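General negative regulator of transcription subunit 4 (Saccharomyces cerevisiae, PDB 5AIE) acts as the RING-type E3 ubiquitin ligase of the CCR4-NOT complex, which takes part in mRNA deadenylation and transcriptional control. Local coordinates at residues Tyr6-Cys10 / Tyr28-Cys34. Sequence-based numbering, arbitrary orientation.
Sequences YCPLC and YQICQFC. With ZN (zinc ion), chain C.
Cys7 and Cys10 meet Cys34 at a zinc site that ties the loop 6-10 to the segment 28-34, which runs into the helix, at one of the two metal centres of this C4C4 RING domain. The SG atoms of Cys10 and Cys34 each lie 2.4 Å from the zinc, and Cys7 SG is modelled at 2.7 Å. Cys31, the probable fourth ligand, has SG modelled 3.1 Å from the zinc, so its bond is not established here. With chi1 at -176°, Cys7 turns its sulfur away from its own amide and toward segment 28-34, where Cys31 N gives SG a weak hydrogen bond of 3.2 Å, bent to 148°. Beside the metal, Leu9 sets CD1 3.7 Å from Ile30 CG2 and equally near Cys34 CB, spanning the two. Replacing Leu9 with an alanine would probably open a gap between Ile30 and Cys34 beside the zinc ligands. Farther along, Pro8 and Tyr28 pass in opposite directions, with Pro8 CG 3.4 Å from Tyr28 OH and oblique to the ring. Another protein chain packs on Leu9 and Tyr28, while Pro49 touches Tyr28 near the second zinc. With no strand in the chain, the contact joins loop 6-10 to loop 28-31 and the first turn of helix 32-40, Cys31 being the N-cap.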
loop_
_atom_site.group_PDB
_atom_site.type_symbol
_atom_site.label_atom_id
_atom_site.label_comp_id
_atom_site.label_asym_id
_atom_site.label_seq_id
_atom_site.Cartn_x
_atom_site.Cartn_y
_atom_site.Cartn_z
ATOM N N TYR A 6 -1.768 -15.768 16.354
ATOM C CA TYR A 6 -0.579 -15.029 15.942
ATOM C C TYR A 6 -0.887 -13.544 15.786
ATOM O O TYR A 6 -1.927 -13.173 15.242
ATOM C CB TYR A 6 -0.021 -15.585 14.629
ATOM C CG TYR A 6 0.860 -16.804 14.786
ATOM C CD1 TYR A 6 2.194 -16.677 15.148
ATOM C CD2 TYR A 6 0.360 -18.079 14.559
ATOM C CE1 TYR A 6 3.006 -17.787 15.289
ATOM C CE2 TYR A 6 1.165 -19.197 14.697
ATOM C CZ TYR A 6 2.486 -19.044 15.062
ATOM O OH TYR A 6 3.291 -20.151 15.200
ATOM N N CYS A 7 0.020 -12.698 16.263
ATOM C CA CYS A 7 -0.130 -11.257 16.102
ATOM C C CYS A 7 0.045 -10.872 14.638
ATOM O O CYS A 7 1.061 -11.191 14.027
ATOM C CB CYS A 7 0.878 -10.506 16.972
ATOM S SG CYS A 7 0.708 -8.705 16.931
ATOM N N PRO A 8 -0.955 -10.184 14.069
ATOM C CA PRO A 8 -0.953 -9.820 12.647
ATOM C C PRO A 8 0.057 -8.728 12.296
ATOM O O PRO A 8 0.194 -8.385 11.121
ATOM C CB PRO A 8 -2.382 -9.325 12.415
ATOM C CG PRO A 8 -2.817 -8.819 13.745
ATOM C CD PRO A 8 -2.175 -9.724 14.756
ATOM N N LEU A 9 0.752 -8.193 13.294
ATOM C CA LEU A 9 1.693 -7.103 13.062
ATOM C C LEU A 9 3.146 -7.574 13.098
ATOM O O LEU A 9 3.924 -7.277 12.191
ATOM C CB LEU A 9 1.485 -5.990 14.092
ATOM C CG LEU A 9 0.067 -5.431 14.226
ATOM C CD1 LEU A 9 0.058 -4.214 15.135
ATOM C CD2 LEU A 9 -0.511 -5.091 12.861
ATOM N N CYS A 10 3.507 -8.307 14.146
ATOM C CA CYS A 10 4.890 -8.740 14.331
ATOM C C CYS A 10 5.065 -10.242 14.124
ATOM O O CYS A 10 6.173 -10.766 14.263
ATOM C CB CYS A 10 5.382 -8.349 15.726
ATOM S SG CYS A 10 4.383 -9.005 17.081
ATOM N N TYR A 28 -10.267 -6.575 17.154
ATOM C CA TYR A 28 -8.958 -6.729 16.527
ATOM C C TYR A 28 -7.878 -6.902 17.591
ATOM O O TYR A 28 -7.690 -6.033 18.443
ATOM C CB TYR A 28 -8.649 -5.525 15.634
ATOM C CG TYR A 28 -7.512 -5.750 14.666
ATOM C CD1 TYR A 28 -7.646 -6.633 13.604
ATOM C CD2 TYR A 28 -6.308 -5.071 14.808
ATOM C CE1 TYR A 28 -6.612 -6.842 12.714
ATOM C CE2 TYR A 28 -5.267 -5.274 13.920
ATOM C CZ TYR A 28 -5.426 -6.161 12.875
ATOM O OH TYR A 28 -4.395 -6.366 11.988
ATOM N N GLN A 29 -7.171 -8.027 17.540
ATOM C CA GLN A 29 -6.186 -8.357 18.568
ATOM C C GLN A 29 -4.743 -8.210 18.091
ATOM O O GLN A 29 -4.368 -8.724 17.037
ATOM C CB GLN A 29 -6.409 -9.783 19.077
ATOM C CG GLN A 29 -7.690 -9.971 19.866
ATOM C CD GLN A 29 -7.800 -11.355 20.475
ATOM O OE1 GLN A 29 -7.992 -12.344 19.767
ATOM N NE2 GLN A 29 -7.671 -11.433 21.795
ATOM N N ILE A 30 -3.942 -7.503 18.881
ATOM C CA ILE A 30 -2.514 -7.354 18.618
ATOM C C ILE A 30 -1.720 -7.624 19.894
ATOM O O ILE A 30 -2.292 -7.704 20.980
ATOM C CB ILE A 30 -2.171 -5.948 18.089
ATOM C CG1 ILE A 30 -2.554 -4.881 19.117
ATOM C CG2 ILE A 30 -2.868 -5.688 16.760
ATOM C CD1 ILE A 30 -2.280 -3.467 18.657
ATOM N N CYS A 31 -0.403 -7.762 19.761
ATOM C CA CYS A 31 0.455 -8.033 20.911
ATOM C C CYS A 31 0.494 -6.865 21.891
ATOM O O CYS A 31 0.133 -5.739 21.549
ATOM C CB CYS A 31 1.878 -8.365 20.459
ATOM S SG CYS A 31 2.196 -10.127 20.223
ATOM N N GLN A 32 0.941 -7.146 23.110
ATOM C CA GLN A 32 1.055 -6.125 24.142
ATOM C C GLN A 32 2.147 -5.123 23.790
ATOM O O GLN A 32 2.100 -3.967 24.211
ATOM C CB GLN A 32 1.343 -6.764 25.503
ATOM N N PHE A 33 3.126 -5.574 23.013
ATOM C CA PHE A 33 4.228 -4.717 22.594
ATOM C C PHE A 33 3.828 -3.846 21.405
ATOM O O PHE A 33 4.178 -2.668 21.348
ATOM C CB PHE A 33 5.459 -5.557 22.247
ATOM C CG PHE A 33 5.958 -6.402 23.386
ATOM C CD1 PHE A 33 6.549 -5.814 24.492
ATOM C CD2 PHE A 33 5.840 -7.782 23.349
ATOM C CE1 PHE A 33 7.010 -6.585 25.543
ATOM C CE2 PHE A 33 6.299 -8.560 24.397
ATOM C CZ PHE A 33 6.885 -7.959 25.494
ATOM N N CYS A 34 3.097 -4.430 20.460
ATOM C CA CYS A 34 2.589 -3.680 19.316
ATOM C C CYS A 34 1.564 -2.646 19.765
ATOM O O CYS A 34 1.465 -1.562 19.190
ATOM C CB CYS A 34 1.968 -4.621 18.280
ATOM S SG CYS A 34 3.163 -5.593 17.329
HETATM ZN ZN ZN C . 2.804 -7.729 18.331
#